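PDB 2I14: nicotinate-nucleotide pyrophosphorylase from Pyrococcus furiosus, which probably catalyses the ATP-coupled joining of nicotinate to 5-phosphoribosyl 1-diphosphate, giving nicotinate mononucleotide for NAD biosynthesis. Local coordinates for residues Leu213-Tyr218 against Asp241-Arg246; Gly248-Ile253 against Lys283-Val288. All blocks are in the same frame, centred on the assembly; numbering follows the deposited sequence.

In the fold
Both contacts belong to the quinolinate phosphoribosyltransferase C-terminal domain, with its TIM-barrel-like parallel sheet, and their centres lie about 15 Å apart. They come in series along the chain: contact 1 joins the loops after the neighbouring strands 211-213 and 237-240, and contact 2 then joins the start of helix 250-263 to the turn after helix 279-283. The loop 241-246 leads almost directly into helix 250-263, and the two contacts touch where Thr242 packs on Phe250 and Ile253. Contact 1 lies at the zinc, which Asp241 binds beside the bound phosphoribosyl pyrophosphate analogue, while contact 2 packs the next elements of the same barrel. Both also reach the second subunit.

Contact 1 (Leu213-Tyr218 against Asp241-Arg246); sequences LVDTFY and DTPSSR. With ZN (zinc ion), chain H; PCP (1-alpha-pyrophosphoryl-2-alpha,3-alpha-dihydroxy-4-beta-cyclopentane-methanol-5-phosphate), chain I.
The Asp215 carboxylate and the Pro243 ring approach from opposite directions, with Asp215 OD2 3.7 Å from Pro243 CD. That ring carbon and the zinc lie on the same side of the Asp215 carboxylate plane, neither of them straight over it. The second flat group, the Asp241 carboxylate, has the zinc beside its two oxygens but tilted out of its plane. Asp241 OD2 is the nearer oxygen, 2.4 Å from the zinc, and Asp241 OD1 stands farther off at 2.8 Å. Asp241 OD1 also lies 2.7 Å from O2A on the pyrophosphate arm of the bound phosphoribosyl pyrophosphate analogue, which places this carboxylate next to both the metal and the ligand. His184 supplies the other protein bond to the zinc. With its CG anti to the backbone N (chi1 173°), Asp215 turns toward the metal, yet its OD1 stops 3.1 Å from the zinc and does not bind it in this model, although Asp215 is a zinc ligand in a crystal structure of this protein. The other oxygen, Asp215 OD2, makes a salt bridge to Arg321 of the third subunit, which probably offsets the negative charge that Asp215 shares with nearby Glu220. Leu213 CD2 closes in beside the site, 4.5 Å from Asp241 OD1. Thr242 turns its hydroxyl elsewhere, bonding to Glu220. Loops that follow adjacent parallel strands and bring acidic side chains to a metal and a phosphorylated ligand are characteristic of the active-site end of an alpha/beta barrel, here that of the quinolinate phosphoribosyltransferase family.

Contact 2 (Gly248-Ile253 against Lys283-Val288); sequences GNFRKI and KEIVDV
Asn249 OD1 is gripped twice: by the backbone N of Lys252, 3.1 Å away, and by a water that donates to it and also to Glu284 OE2. The bond from Lys252 N is nearly straight at 175°, and its donor stands above the amide's carbonyl plane. It is an N-cap bond, Asn249 sitting just ahead of helix 250-263, while the water, 2.6 Å from Glu284 OE2, carries the link across to the other segment. Next to this polar bridge, Ile285 reaches over the first helical turn. Its CD1 meets Phe250 CD2 at 3.3 Å, the two side chains crossing at about a right angle, and its CG1 runs alongside Arg251, 3.8 Å from Arg251 CB. Arg251 supplies the broadest surface. Its chain leaves with CG anti to the backbone N and then bends at chi2 (96°), which brings one face of the guanidinium against Val288. There Val288 CG2 rests over the centre of that face, 3.4 Å from Arg251 CZ, while Glu284 O lies near the plane at the edge. Arg251 NE has a long, weak ion pair with Glu255; Asp287 comes near the guanidinium, but its salt bridge is to Lys133. Were Arg251 replaced by an alanine, Val288 CG2 would probably lose the flat group it rests on and Glu284 O its neighbouring chain, opening a gap between the helix and the turn. Around the contact, Ile285 and Val288 continue onto Ile254 of helix 250-263, and Ile285 also packs on Phe292 of strand 291-294. Ile285 thereby ties the turn after helix 279-283 to both helix 250-263 and strand 291-294 of the parallel sheet.

Contact 1 (Leu213-Tyr218 against Asp241-Arg246)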
ATOM      1  N   LEU A 213      -7.136 -39.235 -12.955  1.00 69.86           N
ATOM      2  CA  LEU A 213      -7.630 -37.878 -13.026  1.00 69.90           C
ATOM      3  C   LEU A 213      -8.907 -37.853 -12.186  1.00 71.17           C
ATOM      4  O   LEU A 213     -10.000 -38.174 -12.664  1.00 70.72           O
ATOM      5  CB  LEU A 213      -7.904 -37.509 -14.486  1.00 69.59           C
ATOM      6  CG  LEU A 213      -7.824 -36.026 -14.861  1.00 69.34           C
ATOM      7  CD1 LEU A 213      -9.111 -35.309 -14.504  1.00 69.15           C
ATOM      8  CD2 LEU A 213      -6.640 -35.401 -14.148  1.00 68.70           C
ATOM      9  N   VAL A 214      -8.742 -37.479 -10.920  1.00 72.91           N
ATOM     10  CA  VAL A 214      -9.827 -37.414  -9.947  1.00 74.52           C
ATOM     11  C   VAL A 214     -10.959 -36.431 -10.232  1.00 76.39           C
ATOM     12  O   VAL A 214     -11.963 -36.796 -10.836  1.00 77.58           O
ATOM     13  CB  VAL A 214      -9.265 -37.105  -8.575  1.00 74.51           C
ATOM     14  CG1 VAL A 214     -10.394 -36.990  -7.569  1.00 75.71           C
ATOM     15  CG2 VAL A 214      -8.285 -38.195  -8.184  1.00 74.48           C
ATOM     16  N   ASP A 215     -10.800 -35.194  -9.772  1.00 77.95           N
ATOM     17  CA  ASP A 215     -11.798 -34.137  -9.962  1.00 79.95           C
ATOM     18  C   ASP A 215     -12.424 -34.088 -11.359  1.00 80.00           C
ATOM     19  O   ASP A 215     -11.755 -33.710 -12.312  1.00 80.24           O
ATOM     20  CB  ASP A 215     -11.154 -32.775  -9.675  1.00 82.21           C
ATOM     21  CG  ASP A 215     -12.068 -31.604 -10.016  1.00 84.27           C
ATOM     22  OD1 ASP A 215     -12.536 -31.522 -11.177  1.00 85.27           O
ATOM     23  OD2 ASP A 215     -12.316 -30.759  -9.122  1.00 84.66           O
ATOM     24  N   THR A 216     -13.700 -34.447 -11.477  1.00 79.86           N
ATOM     25  CA  THR A 216     -14.387 -34.399 -12.772  1.00 80.88           C
ATOM     26  C   THR A 216     -15.861 -34.032 -12.577  1.00 81.80           C
ATOM     27  O   THR A 216     -16.353 -33.052 -13.149  1.00 82.48           O
ATOM     28  CB  THR A 216     -14.320 -35.753 -13.539  1.00 80.85           C
ATOM     29  OG1 THR A 216     -12.954 -36.168 -13.687  1.00 80.28           O
ATOM     30  CG2 THR A 216     -14.946 -35.603 -14.928  1.00 79.49           C
ATOM     31  N   PHE A 217     -16.562 -34.826 -11.773  1.00 82.02           N
ATOM     32  CA  PHE A 217     -17.976 -34.595 -11.487  1.00 82.07           C
ATOM     33  C   PHE A 217     -18.154 -34.518  -9.974  1.00 81.65           C
ATOM     34  O   PHE A 217     -18.828 -33.631  -9.447  1.00 81.15           O
ATOM     35  CB  PHE A 217     -18.836 -35.746 -12.026  1.00 82.81           C
ATOM     36  CG  PHE A 217     -18.684 -35.995 -13.499  1.00 83.23           C
ATOM     37  CD1 PHE A 217     -18.999 -35.007 -14.424  1.00 83.72           C
ATOM     38  CD2 PHE A 217     -18.242 -37.230 -13.962  1.00 83.99           C
ATOM     39  CE1 PHE A 217     -18.875 -35.245 -15.792  1.00 84.43           C
ATOM     40  CE2 PHE A 217     -18.114 -37.481 -15.323  1.00 84.72           C
ATOM     41  CZ  PHE A 217     -18.433 -36.485 -16.242  1.00 85.27           C
ATOM     42  N   TYR A 218     -17.539 -35.472  -9.290  1.00 82.04           N
ATOM     43  CA  TYR A 218     -17.594 -35.566  -7.841  1.00 82.90           C
ATOM     44  C   TYR A 218     -16.423 -34.768  -7.267  1.00 82.74           C
ATOM     45  O   TYR A 218     -15.544 -34.328  -8.006  1.00 83.70           O
ATOM     46  CB  TYR A 218     -17.465 -37.032  -7.416  1.00 84.01           C
ATOM     47  CG  TYR A 218     -18.480 -37.983  -8.028  1.00 85.68           C
ATOM     48  CD1 TYR A 218     -18.756 -37.971  -9.395  1.00 85.94           C
ATOM     49  CD2 TYR A 218     -19.133 -38.929  -7.239  1.00 86.60           C
ATOM     50  CE1 TYR A 218     -19.656 -38.879  -9.958  1.00 86.75           C
ATOM     51  CE2 TYR A 218     -20.033 -39.844  -7.794  1.00 87.02           C
ATOM     52  CZ  TYR A 218     -20.289 -39.814  -9.151  1.00 87.01           C
ATOM     53  OH  TYR A 218     -21.175 -40.720  -9.695  1.00 87.57           O
ATOM     54  N   ASP A 241      -6.242 -31.010 -10.022  1.00 67.34           N
ATOM     55  CA  ASP A 241      -6.168 -29.837 -10.883  1.00 67.52           C
ATOM     56  C   ASP A 241      -7.427 -29.013 -10.666  1.00 66.97           C
ATOM     57  O   ASP A 241      -8.058 -28.544 -11.613  1.00 66.92           O
ATOM     58  CB  ASP A 241      -6.055 -30.250 -12.363  1.00 68.18           C
ATOM     59  CG  ASP A 241      -7.278 -31.006 -12.859  1.00 67.76           C
ATOM     60  OD1 ASP A 241      -7.537 -31.022 -14.084  1.00 66.75           O
ATOM     61  OD2 ASP A 241      -7.981 -31.591 -12.015  1.00 69.68           O
ATOM     62  N   THR A 242      -7.796 -28.843  -9.407  1.00 66.64           N
ATOM     63  CA  THR A 242      -8.992 -28.083  -9.077  1.00 66.92           C
ATOM     64  C   THR A 242      -9.145 -26.804  -9.905  1.00 66.98           C
ATOM     65  O   THR A 242      -8.212 -26.002 -10.016  1.00 67.82           O
ATOM     66  CB  THR A 242      -8.997 -27.696  -7.594  1.00 65.86           C
ATOM     67  OG1 THR A 242      -8.747 -28.864  -6.810  1.00 66.27           O
ATOM     68  CG2 THR A 242     -10.336 -27.112  -7.196  1.00 64.19           C
ATOM     69  N   PRO A 243     -10.317 -26.614 -10.523  1.00 65.98           N
ATOM     70  CA  PRO A 243     -10.548 -25.409 -11.325  1.00 65.29           C
ATOM     71  C   PRO A 243     -10.469 -24.194 -10.404  1.00 64.49           C
ATOM     72  O   PRO A 243     -10.796 -24.284  -9.218  1.00 63.30           O
ATOM     73  CB  PRO A 243     -11.956 -25.626 -11.871  1.00 65.57           C
ATOM     74  CG  PRO A 243     -12.035 -27.122 -11.988  1.00 66.17           C
ATOM     75  CD  PRO A 243     -11.413 -27.582 -10.695  1.00 65.42           C
ATOM     76  N   SER A 244     -10.041 -23.061 -10.950  1.00 64.83           N
ATOM     77  CA  SER A 244      -9.910 -21.837 -10.162  1.00 64.16           C
ATOM     78  C   SER A 244     -11.175 -21.443  -9.411  1.00 63.62           C
ATOM     79  O   SER A 244     -11.099 -20.934  -8.292  1.00 64.97           O
ATOM     80  CB  SER A 244      -9.461 -20.691 -11.052  1.00 63.55           C
ATOM     81  OG  SER A 244      -8.160 -20.955 -11.535  1.00 65.16           O
ATOM     82  N   SER A 245     -12.332 -21.675 -10.012  1.00 61.70           N
ATOM     83  CA  SER A 245     -13.575 -21.331  -9.350  1.00 59.85           C
ATOM     84  C   SER A 245     -13.747 -22.204  -8.123  1.00 59.08           C
ATOM     85  O   SER A 245     -14.502 -21.866  -7.216  1.00 59.00           O
ATOM     86  CB  SER A 245     -14.764 -21.521 -10.298  1.00 60.37           C
ATOM     87  OG  SER A 245     -14.871 -22.856 -10.756  1.00 60.59           O
ATOM     88  N   ARG A 246     -13.023 -23.318  -8.077  1.00 58.43           N
ATOM     89  CA  ARG A 246     -13.144 -24.240  -6.947  1.00 57.66           C
ATOM     90  C   ARG A 246     -11.975 -24.228  -5.953  1.00 55.92           C
ATOM     91  O   ARG A 246     -12.117 -24.704  -4.825  1.00 54.77           O
ATOM     92  CB  ARG A 246     -13.372 -25.661  -7.480  1.00 59.27           C
ATOM     93  CG  ARG A 246     -14.581 -25.775  -8.410  1.00 62.35           C
ATOM     94  CD  ARG A 246     -15.871 -25.416  -7.666  1.00 65.96           C
ATOM     95  NE  ARG A 246     -16.985 -25.085  -8.561  1.00 68.24           N
ATOM     96  CZ  ARG A 246     -17.586 -25.946  -9.374  1.00 68.79           C
ATOM     97  NH1 ARG A 246     -17.190 -27.210  -9.422  1.00 70.92           N
ATOM     98  NH2 ARG A 246     -18.589 -25.541 -10.135  1.00 67.82           N
TER
HETATM   99 ZN    ZN H 393     -10.105 -31.253 -13.000  1.00 76.97          ZN
HETATM  100  C1  PCP I 392      -4.116 -28.150 -17.933  1.00111.93           C
HETATM  101  C2  PCP I 392      -3.077 -28.248 -19.071  1.00111.61           C
HETATM  102  C3  PCP I 392      -1.853 -28.936 -18.416  1.00110.94           C
HETATM  103  C4  PCP I 392      -1.840 -28.416 -16.961  1.00109.76           C
HETATM  104  C5  PCP I 392      -3.295 -28.251 -16.687  1.00110.52           C
HETATM  105  CP  PCP I 392      -1.016 -27.109 -16.729  1.00108.33           C
HETATM  106  O1  PCP I 392      -5.035 -29.368 -17.907  1.00112.65           O
HETATM  107  O2  PCP I 392      -3.574 -29.030 -20.161  1.00112.56           O
HETATM  108  O3  PCP I 392      -1.959 -30.371 -18.384  1.00110.29           O
HETATM  109  OP  PCP I 392      -1.462 -25.933 -17.491  1.00106.10           O
HETATM  110  P   PCP I 392      -1.453 -24.414 -16.889  1.00104.66           P
HETATM  111  O1P PCP I 392      -0.897 -23.539 -17.944  1.00104.02           O
HETATM  112  O2P PCP I 392      -0.594 -24.446 -15.663  1.00103.28           O
HETATM  113  O3P PCP I 392      -2.879 -24.083 -16.601  1.00103.89           O
HETATM  114  PA  PCP I 392      -6.238 -29.585 -16.889  1.00112.98           P
HETATM  115  O1A PCP I 392      -7.125 -28.357 -16.991  1.00111.85           O
HETATM  116  O2A PCP I 392      -5.609 -29.718 -15.518  1.00112.50           O
HETATM  117  O3A PCP I 392      -6.904 -30.899 -17.412  1.00110.50           O
HETATM  118  PB  PCP I 392      -7.178 -31.560 -18.786  1.00106.90           P
HETATM  119  O1B PCP I 392      -8.054 -32.761 -18.665  1.00106.90           O
HETATM  120  O2B PCP I 392      -5.958 -32.023 -19.418  1.00106.05           O
HETATM  121  O3B PCP I 392      -7.835 -30.603 -19.724  1.00106.94           O

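Contact 2 (Gly248-Ile253 against Lys283-Val288)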
ATOM      1  N   GLY A 248     -10.457 -22.926  -3.287  1.00 50.82           N
ATOM      2  CA  GLY A 248     -10.542 -21.993  -2.179  1.00 50.13           C
ATOM      3  C   GLY A 248      -9.183 -21.953  -1.484  1.00 49.18           C
ATOM      4  O   GLY A 248      -8.597 -20.889  -1.268  1.00 47.97           O
ATOM      5  N   ASN A 249      -8.678 -23.129  -1.130  1.00 47.26           N
ATOM      6  CA  ASN A 249      -7.385 -23.238  -0.485  1.00 44.97           C
ATOM      7  C   ASN A 249      -6.815 -24.534  -1.011  1.00 46.20           C
ATOM      8  O   ASN A 249      -7.116 -25.608  -0.497  1.00 47.56           O
ATOM      9  CB  ASN A 249      -7.536 -23.311   1.032  1.00 42.65           C
ATOM     10  CG  ASN A 249      -6.216 -23.124   1.757  1.00 40.98           C
ATOM     11  OD1 ASN A 249      -5.199 -23.730   1.419  1.00 39.49           O
ATOM     12  ND2 ASN A 249      -6.231 -22.287   2.766  1.00 41.21           N
ATOM     13  N   PHE A 250      -5.995 -24.441  -2.045  1.00 46.98           N
ATOM     14  CA  PHE A 250      -5.422 -25.636  -2.632  1.00 48.18           C
ATOM     15  C   PHE A 250      -4.691 -26.478  -1.598  1.00 48.45           C
ATOM     16  O   PHE A 250      -4.887 -27.690  -1.531  1.00 50.21           O
ATOM     17  CB  PHE A 250      -4.487 -25.271  -3.786  1.00 47.94           C
ATOM     18  CG  PHE A 250      -4.364 -26.353  -4.827  1.00 47.40           C
ATOM     19  CD1 PHE A 250      -5.481 -27.106  -5.201  1.00 46.84           C
ATOM     20  CD2 PHE A 250      -3.133 -26.627  -5.424  1.00 46.33           C
ATOM     21  CE1 PHE A 250      -5.372 -28.116  -6.153  1.00 47.15           C
ATOM     22  CE2 PHE A 250      -3.012 -27.638  -6.378  1.00 46.79           C
ATOM     23  CZ  PHE A 250      -4.134 -28.385  -6.744  1.00 46.83           C
ATOM     24  N   ARG A 251      -3.848 -25.844  -0.798  1.00 48.46           N
ATOM     25  CA  ARG A 251      -3.115 -26.553   0.238  1.00 48.24           C
ATOM     26  C   ARG A 251      -4.078 -27.430   1.040  1.00 48.77           C
ATOM     27  O   ARG A 251      -3.909 -28.648   1.123  1.00 47.88           O
ATOM     28  CB  ARG A 251      -2.465 -25.553   1.172  1.00 49.19           C
ATOM     29  CG  ARG A 251      -1.923 -26.163   2.457  1.00 50.93           C
ATOM     30  CD  ARG A 251      -0.463 -26.460   2.328  1.00 51.47           C
ATOM     31  NE  ARG A 251       0.047 -27.104   3.526  1.00 53.88           N
ATOM     32  CZ  ARG A 251       1.326 -27.403   3.715  1.00 54.46           C
ATOM     33  NH1 ARG A 251       2.220 -27.105   2.779  1.00 54.31           N
ATOM     34  NH2 ARG A 251       1.703 -28.020   4.825  1.00 54.19           N
ATOM     35  N   LYS A 252      -5.083 -26.799   1.636  1.00 48.22           N
ATOM     36  CA  LYS A 252      -6.055 -27.519   2.422  1.00 48.91           C
ATOM     37  C   LYS A 252      -6.676 -28.655   1.631  1.00 49.96           C
ATOM     38  O   LYS A 252      -6.792 -29.769   2.143  1.00 51.28           O
ATOM     39  CB  LYS A 252      -7.153 -26.580   2.899  1.00 49.92           C
ATOM     40  CG  LYS A 252      -6.827 -25.790   4.156  1.00 52.13           C
ATOM     41  CD  LYS A 252      -8.037 -24.952   4.507  1.00 54.01           C
ATOM     42  CE  LYS A 252      -7.794 -24.000   5.668  1.00 54.90           C
ATOM     43  NZ  LYS A 252      -9.031 -23.159   5.849  1.00 56.36           N
ATOM     44  N   ILE A 253      -7.086 -28.381   0.391  1.00 49.87           N
ATOM     45  CA  ILE A 253      -7.697 -29.414  -0.444  1.00 48.67           C
ATOM     46  C   ILE A 253      -6.735 -30.589  -0.631  1.00 47.45           C
ATOM     47  O   ILE A 253      -7.134 -31.747  -0.545  1.00 47.27           O
ATOM     48  CB  ILE A 253      -8.129 -28.855  -1.831  1.00 49.03           C
ATOM     49  CG1 ILE A 253      -9.266 -27.846  -1.652  1.00 48.77           C
ATOM     50  CG2 ILE A 253      -8.603 -29.994  -2.739  1.00 49.36           C
ATOM     51  CD1 ILE A 253      -9.821 -27.311  -2.968  1.00 50.35           C
ATOM     52  N   LYS A 283       5.423 -22.837  -3.764  1.00 43.96           N
ATOM     53  CA  LYS A 283       6.088 -22.691  -2.488  1.00 43.91           C
ATOM     54  C   LYS A 283       5.102 -22.946  -1.377  1.00 45.07           C
ATOM     55  O   LYS A 283       5.476 -23.438  -0.326  1.00 46.40           O
ATOM     56  CB  LYS A 283       6.645 -21.281  -2.306  1.00 42.45           C
ATOM     57  CG  LYS A 283       7.789 -20.889  -3.191  1.00 40.70           C
ATOM     58  CD  LYS A 283       8.129 -19.430  -2.941  1.00 42.75           C
ATOM     59  CE  LYS A 283       9.072 -18.880  -4.000  1.00 44.26           C
ATOM     60  NZ  LYS A 283       9.150 -17.390  -4.025  1.00 44.33           N
ATOM     61  N   GLU A 284       3.839 -22.607  -1.588  1.00 46.07           N
ATOM     62  CA  GLU A 284       2.877 -22.806  -0.517  1.00 48.79           C
ATOM     63  C   GLU A 284       2.240 -24.185  -0.545  1.00 48.80           C
ATOM     64  O   GLU A 284       1.220 -24.421   0.108  1.00 49.97           O
ATOM     65  CB  GLU A 284       1.793 -21.714  -0.562  1.00 50.95           C
ATOM     66  CG  GLU A 284       0.821 -21.783  -1.732  1.00 55.72           C
ATOM     67  CD  GLU A 284      -0.148 -20.591  -1.790  1.00 59.11           C
ATOM     68  OE1 GLU A 284       0.231 -19.524  -2.337  1.00 60.39           O
ATOM     69  OE2 GLU A 284      -1.288 -20.719  -1.281  1.00 59.50           O
ATOM     70  N   ILE A 285       2.864 -25.117  -1.249  1.00 47.68           N
ATOM     71  CA  ILE A 285       2.263 -26.424  -1.367  1.00 46.36           C
ATOM     72  C   ILE A 285       3.257 -27.576  -1.605  1.00 47.90           C
ATOM     73  O   ILE A 285       2.868 -28.745  -1.616  1.00 47.70           O
ATOM     74  CB  ILE A 285       1.148 -26.299  -2.464  1.00 44.17           C
ATOM     75  CG1 ILE A 285      -0.216 -26.388  -1.776  1.00 44.85           C
ATOM     76  CG2 ILE A 285       1.349 -27.276  -3.609  1.00 43.79           C
ATOM     77  CD1 ILE A 285      -1.393 -26.104  -2.667  1.00 44.50           C
ATOM     78  N   VAL A 286       4.544 -27.244  -1.735  1.00 48.41           N
ATOM     79  CA  VAL A 286       5.599 -28.233  -1.987  1.00 49.04           C
ATOM     80  C   VAL A 286       5.632 -29.400  -1.019  1.00 51.54           C
ATOM     81  O   VAL A 286       5.664 -30.566  -1.424  1.00 53.42           O
ATOM     82  CB  VAL A 286       7.003 -27.640  -1.890  1.00 47.58           C
ATOM     83  CG1 VAL A 286       7.872 -28.229  -2.965  1.00 46.23           C
ATOM     84  CG2 VAL A 286       6.952 -26.139  -1.939  1.00 48.37           C
ATOM     85  N   ASP A 287       5.661 -29.073   0.269  1.00 52.86           N
ATOM     86  CA  ASP A 287       5.755 -30.078   1.316  1.00 53.17           C
ATOM     87  C   ASP A 287       4.544 -30.993   1.457  1.00 53.04           C
ATOM     88  O   ASP A 287       4.427 -31.718   2.431  1.00 55.26           O
ATOM     89  CB  ASP A 287       6.050 -29.398   2.659  1.00 53.63           C
ATOM     90  CG  ASP A 287       7.320 -28.569   2.626  1.00 54.92           C
ATOM     91  OD1 ASP A 287       8.322 -29.028   2.027  1.00 55.47           O
ATOM     92  OD2 ASP A 287       7.322 -27.461   3.205  1.00 55.49           O
ATOM     93  N   VAL A 288       3.647 -30.991   0.487  1.00 51.72           N
ATOM     94  CA  VAL A 288       2.480 -31.841   0.595  1.00 50.92           C
ATOM     95  C   VAL A 288       2.132 -32.438  -0.764  1.00 50.79           C
ATOM     96  O   VAL A 288       1.147 -33.154  -0.911  1.00 50.98           O
ATOM     97  CB  VAL A 288       1.299 -31.027   1.160  1.00 51.55           C
ATOM     98  CG1 VAL A 288       0.018 -31.837   1.136  1.00 51.83           C
ATOM     99  CG2 VAL A 288       1.617 -30.597   2.581  1.00 49.91           C
TER
HETATM  100  O   HOH W   1      -3.149 -22.157  -0.177  1.00 36.72           O